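Local coordinates for protein 2-oxoglutarate-dependent dioxygenase tropC (Talaromyces stipitatus, PDB 6XJJ) that uses non-heme iron and 2-oxoglutarate to carry out an oxidative step in the biosynthesis of fungal tropolones, at residues N60-C70 and I195-A203. Sequence-based numbering, arbitrary orientation.
Sequences NKVVEEVRSAC and ILGQGIHKA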
ATOM      1  N   ASN A  60      20.406  10.304 -10.362  1.00 66.78           N
ATOM      2  CA  ASN A  60      20.688   8.946 -10.811  1.00 66.93           C
ATOM      3  C   ASN A  60      20.923   8.017  -9.629  1.00 74.12           C
ATOM      4  O   ASN A  60      20.461   6.870  -9.631  1.00 67.56           O
ATOM      5  CB  ASN A  60      21.908   8.933 -11.728  1.00 64.91           C
ATOM      6  CG  ASN A  60      22.069   7.611 -12.452  1.00 87.80           C
ATOM      7  OD1 ASN A  60      21.086   7.006 -12.885  1.00 91.02           O
ATOM      8  ND2 ASN A  60      23.303   7.116 -12.517  1.00 84.74           N
ATOM      9  N   LYS A  61      21.654   8.486  -8.616  1.00 67.81           N
ATOM     10  CA  LYS A  61      21.885   7.661  -7.436  1.00 68.98           C
ATOM     11  C   LYS A  61      20.571   7.189  -6.825  1.00 71.75           C
ATOM     12  O   LYS A  61      20.496   6.072  -6.298  1.00 72.51           O
ATOM     13  CB  LYS A  61      22.715   8.433  -6.411  1.00 51.67           C
ATOM     14  CG  LYS A  61      23.066   7.631  -5.175  1.00 67.15           C
ATOM     15  CD  LYS A  61      23.990   8.385  -4.235  1.00 79.84           C
ATOM     16  CE  LYS A  61      24.257   7.569  -2.978  1.00 89.61           C
ATOM     17  NZ  LYS A  61      25.208   8.234  -2.044  1.00113.62           N
ATOM     18  N   VAL A  62      19.522   8.012  -6.901  1.00 68.49           N
ATOM     19  CA  VAL A  62      18.210   7.587  -6.419  1.00 81.72           C
ATOM     20  C   VAL A  62      17.657   6.471  -7.300  1.00 76.25           C
ATOM     21  O   VAL A  62      17.142   5.465  -6.801  1.00 70.15           O
ATOM     22  CB  VAL A  62      17.254   8.794  -6.346  1.00 73.15           C
ATOM     23  CG1 VAL A  62      15.840   8.355  -6.012  1.00 73.30           C
ATOM     24  CG2 VAL A  62      17.732   9.775  -5.288  1.00 72.43           C
ATOM     25  N   VAL A  63      17.771   6.620  -8.622  1.00 73.72           N
ATOM     26  CA  VAL A  63      17.304   5.583  -9.540  1.00 71.80           C
ATOM     27  C   VAL A  63      18.046   4.274  -9.291  1.00 71.57           C
ATOM     28  O   VAL A  63      17.449   3.190  -9.310  1.00 77.62           O
ATOM     29  CB  VAL A  63      17.468   6.060 -10.995  1.00 74.03           C
ATOM     30  CG1 VAL A  63      17.104   4.958 -11.982  1.00 73.62           C
ATOM     31  CG2 VAL A  63      16.612   7.268 -11.231  1.00 61.19           C
ATOM     32  N   GLU A  64      19.362   4.349  -9.067  1.00 76.10           N
ATOM     33  CA  GLU A  64      20.144   3.146  -8.781  1.00 79.74           C
ATOM     34  C   GLU A  64      19.647   2.431  -7.529  1.00 76.81           C
ATOM     35  O   GLU A  64      19.386   1.224  -7.556  1.00 74.31           O
ATOM     36  CB  GLU A  64      21.622   3.502  -8.627  1.00 67.55           C
ATOM     37  CG  GLU A  64      22.342   3.874  -9.915  1.00 71.06           C
ATOM     38  CD  GLU A  64      22.342   2.752 -10.933  1.00 97.23           C
ATOM     39  OE1 GLU A  64      22.359   1.568 -10.531  1.00110.06           O
ATOM     40  OE2 GLU A  64      22.380   3.044 -12.140  1.00 94.73           O
ATOM     41  N   GLU A  65      19.529   3.155  -6.415  1.00 69.47           N
ATOM     42  CA  GLU A  65      19.122   2.524  -5.163  1.00 69.38           C
ATOM     43  C   GLU A  65      17.726   1.913  -5.267  1.00 75.04           C
ATOM     44  O   GLU A  65      17.472   0.840  -4.708  1.00 69.78           O
ATOM     45  CB  GLU A  65      19.205   3.544  -4.027  1.00 71.27           C
ATOM     46  CG  GLU A  65      20.638   3.921  -3.668  1.00 78.50           C
ATOM     47  CD  GLU A  65      20.714   5.045  -2.657  1.00 81.93           C
ATOM     48  OE1 GLU A  65      19.660   5.627  -2.321  1.00 88.17           O
ATOM     49  OE2 GLU A  65      21.831   5.370  -2.207  1.00 97.53           O
ATOM     50  N   VAL A  66      16.814   2.564  -5.994  1.00 71.37           N
ATOM     51  CA  VAL A  66      15.447   2.056  -6.109  1.00 80.42           C
ATOM     52  C   VAL A  66      15.405   0.810  -6.986  1.00 76.49           C
ATOM     53  O   VAL A  66      14.999  -0.269  -6.536  1.00 73.31           O
ATOM     54  CB  VAL A  66      14.510   3.150  -6.649  1.00 81.39           C
ATOM     55  CG1 VAL A  66      13.115   2.591  -6.894  1.00 67.19           C
ATOM     56  CG2 VAL A  66      14.449   4.314  -5.673  1.00 75.20           C
ATOM     57  N   ARG A  67      15.801   0.949  -8.259  1.00 70.95           N
ATOM     58  CA  ARG A  67      15.787  -0.185  -9.181  1.00 73.23           C
ATOM     59  C   ARG A  67      16.412  -1.407  -8.525  1.00 77.25           C
ATOM     60  O   ARG A  67      15.960  -2.539  -8.735  1.00 79.09           O
ATOM     61  CB  ARG A  67      16.565   0.158 -10.463  1.00 66.41           C
ATOM     62  CG  ARG A  67      18.068   0.054 -10.244  1.00 80.48           C
ATOM     63  CD  ARG A  67      19.009   0.585 -11.325  1.00 78.19           C
ATOM     64  NE  ARG A  67      18.870  -0.038 -12.634  1.00 82.24           N
ATOM     65  CZ  ARG A  67      19.775   0.072 -13.603  1.00 81.23           C
ATOM     66  NH1 ARG A  67      20.914   0.708 -13.377  1.00 88.01           N
ATOM     67  NH2 ARG A  67      19.577  -0.506 -14.777  1.00 88.17           N
ATOM     68  N   SER A  68      17.438  -1.183  -7.700  1.00 74.01           N
ATOM     69  CA  SER A  68      18.219  -2.257  -7.104  1.00 72.57           C
ATOM     70  C   SER A  68      17.480  -2.918  -5.945  1.00 72.94           C
ATOM     71  O   SER A  68      17.455  -4.147  -5.843  1.00 69.47           O
ATOM     72  CB  SER A  68      19.570  -1.701  -6.650  1.00 56.42           C
ATOM     73  OG  SER A  68      20.350  -2.681  -5.994  1.00 90.56           O
ATOM     74  N   ALA A  69      16.868  -2.127  -5.063  1.00 73.60           N
ATOM     75  CA  ALA A  69      16.077  -2.712  -3.987  1.00 70.83           C
ATOM     76  C   ALA A  69      14.878  -3.466  -4.546  1.00 81.88           C
ATOM     77  O   ALA A  69      14.515  -4.538  -4.043  1.00 72.76           O
ATOM     78  CB  ALA A  69      15.616  -1.628  -3.015  1.00 75.09           C
ATOM     79  N   CYS A  70      14.251  -2.923  -5.595  1.00 76.93           N
ATOM     80  CA  CYS A  70      13.098  -3.581  -6.195  1.00 78.33           C
ATOM     81  C   CYS A  70      13.493  -4.809  -6.988  1.00 79.76           C
ATOM     82  O   CYS A  70      12.661  -5.702  -7.188  1.00 76.01           O
ATOM     83  CB  CYS A  70      12.351  -2.606  -7.100  1.00 74.07           C
ATOM     84  SG  CYS A  70      11.679  -1.198  -6.198  1.00 80.35           S
ATOM     85  N   ILE A 195      10.376   7.094 -11.225  1.00 64.28           N
ATOM     86  CA  ILE A 195      11.698   6.591 -10.867  1.00 68.39           C
ATOM     87  C   ILE A 195      11.872   5.163 -11.378  1.00 79.19           C
ATOM     88  O   ILE A 195      12.916   4.810 -11.941  1.00 80.61           O
ATOM     89  CB  ILE A 195      11.909   6.684  -9.344  1.00 72.55           C
ATOM     90  CG1 ILE A 195      11.926   8.148  -8.897  1.00 63.99           C
ATOM     91  CG2 ILE A 195      13.210   6.005  -8.942  1.00 77.59           C
ATOM     92  CD1 ILE A 195      11.886   8.340  -7.382  1.00 58.80           C
ATOM     93  N   LEU A 196      10.849   4.323 -11.192  1.00 65.58           N
ATOM     94  CA  LEU A 196      10.874   2.969 -11.741  1.00 70.80           C
ATOM     95  C   LEU A 196      11.026   2.996 -13.258  1.00 72.57           C
ATOM     96  O   LEU A 196      11.847   2.263 -13.826  1.00 72.62           O
ATOM     97  CB  LEU A 196       9.599   2.222 -11.335  1.00 63.97           C
ATOM     98  CG  LEU A 196       9.461   1.911  -9.839  1.00 63.94           C
ATOM     99  CD1 LEU A 196       8.066   1.421  -9.483  1.00 60.02           C
ATOM    100  CD2 LEU A 196      10.490   0.876  -9.410  1.00 62.78           C
ATOM    101  N   GLY A 197      10.238   3.834 -13.935  1.00 64.44           N
ATOM    102  CA  GLY A 197      10.379   3.971 -15.376  1.00 67.91           C
ATOM    103  C   GLY A 197      11.794   4.325 -15.791  1.00 72.21           C
ATOM    104  O   GLY A 197      12.305   3.821 -16.795  1.00 73.42           O
ATOM    105  N   GLN A 198      12.450   5.197 -15.023  1.00 69.81           N
ATOM    106  CA  GLN A 198      13.832   5.564 -15.316  1.00 74.64           C
ATOM    107  C   GLN A 198      14.777   4.387 -15.106  1.00 65.29           C
ATOM    108  O   GLN A 198      15.721   4.196 -15.883  1.00 66.57           O
ATOM    109  CB  GLN A 198      14.233   6.760 -14.450  1.00 77.95           C
ATOM    110  CG  GLN A 198      15.643   7.293 -14.664  1.00 72.36           C
ATOM    111  CD  GLN A 198      15.915   7.712 -16.098  1.00 75.23           C
ATOM    112  OE1 GLN A 198      15.100   8.391 -16.726  1.00 69.36           O
ATOM    113  NE2 GLN A 198      17.102   7.374 -16.594  1.00 85.64           N
ATOM    114  N   GLY A 199      14.549   3.586 -14.064  1.00 64.08           N
ATOM    115  CA  GLY A 199      15.317   2.363 -13.908  1.00 71.55           C
ATOM    116  C   GLY A 199      15.110   1.388 -15.052  1.00 77.15           C
ATOM    117  O   GLY A 199      16.027   0.643 -15.409  1.00 72.86           O
ATOM    118  N   ILE A 200      13.914   1.379 -15.644  1.00 71.41           N
ATOM    119  CA  ILE A 200      13.683   0.578 -16.843  1.00 68.12           C
ATOM    120  C   ILE A 200      14.498   1.125 -18.011  1.00 83.35           C
ATOM    121  O   ILE A 200      15.162   0.369 -18.732  1.00 78.69           O
ATOM    122  CB  ILE A 200      12.178   0.528 -17.172  1.00 75.98           C
ATOM    123  CG1 ILE A 200      11.408  -0.184 -16.052  1.00 67.28           C
ATOM    124  CG2 ILE A 200      11.931  -0.133 -18.511  1.00 76.37           C
ATOM    125  CD1 ILE A 200      11.829  -1.626 -15.813  1.00 85.82           C
ATOM    126  N   HIS A 201      14.451   2.444 -18.224  1.00 79.72           N
ATOM    127  CA  HIS A 201      15.287   3.067 -19.246  1.00 64.13           C
ATOM    128  C   HIS A 201      16.737   2.620 -19.127  1.00 71.13           C
ATOM    129  O   HIS A 201      17.359   2.220 -20.117  1.00 79.10           O
ATOM    130  CB  HIS A 201      15.205   4.589 -19.135  1.00 87.97           C
ATOM    131  CG  HIS A 201      16.174   5.298 -20.027  1.00 80.70           C
ATOM    132  ND1 HIS A 201      16.047   5.309 -21.398  1.00 77.93           N
ATOM    133  CD2 HIS A 201      17.326   5.956 -19.749  1.00 72.20           C
ATOM    134  CE1 HIS A 201      17.057   5.976 -21.927  1.00 82.57           C
ATOM    135  NE2 HIS A 201      17.851   6.374 -20.948  1.00 91.93           N
ATOM    136  N   LYS A 202      17.297   2.696 -17.915  1.00 70.17           N
ATOM    137  CA  LYS A 202      18.694   2.324 -17.724  1.00 82.01           C
ATOM    138  C   LYS A 202      18.908   0.839 -17.964  1.00 85.00           C
ATOM    139  O   LYS A 202      19.943   0.437 -18.507  1.00 82.96           O
ATOM    140  CB  LYS A 202      19.153   2.707 -16.318  1.00 74.62           C
ATOM    141  CG  LYS A 202      19.325   4.199 -16.104  1.00 92.28           C
ATOM    142  CD  LYS A 202      19.815   4.516 -14.700  1.00 91.95           C
ATOM    143  CE  LYS A 202      21.249   4.090 -14.473  1.00 84.42           C
ATOM    144  NZ  LYS A 202      22.228   4.810 -15.323  1.00 82.54           N
ATOM    145  N   ALA A 203      17.938   0.007 -17.578  1.00 76.20           N
ATOM    146  CA  ALA A 203      18.114  -1.437 -17.688  1.00 83.40           C
ATOM    147  C   ALA A 203      17.974  -1.908 -19.127  1.00 83.17           C
ATOM    148  O   ALA A 203      18.850  -2.615 -19.640  1.00 83.08           O
ATOM    149  CB  ALA A 203      17.111  -2.173 -16.795  1.00 77.62           C
TER
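With chi1 at 79°, Arg67 sends CG between its own backbone N and carbonyl carbon, and a further bend at chi3 brings the guanidinium up to the base of Lys202, whose CB sits over one face, 3.8 Å from Arg67 CZ. Lys202 bends at chi3 (70°) and again at chi4, which turns its amine toward Asn60, and passes Arg67 at about a right angle. A long salt bridge from Lys202 NZ to Glu64 OE2 is doubtful, since the model brings that oxygen too close to the lysine chain. Within helix 60-70, Glu64 OE1 accepts a weak bond from Arg67 NH1 (3.3 Å); Arg67 NE is hydrogen-bonded to Tyr296 OH. Segments 60-70 and 195-203 cross at -88°, their axes 9.0 Å apart at closest approach; they belong to helix 56-72 of the N-terminal region and the long helix 171-204 on the flank of the double-stranded beta-helix core. Knobs-into-holes packing holds the crossing: Val63 drops among Ile195, Gln198, Gly199 and Lys202, its CG1 3.6 Å from Gly199 N and its CG2 3.6 Å from Gln198 CG. Beside it, Val66 CG2 meets Ile195 CG2 at 3.9 Å, and Leu196 CD2 reaches Cys70 SG at 4.0 Å, where Phe76 of strand 75-79 backs Val66 and Cys70.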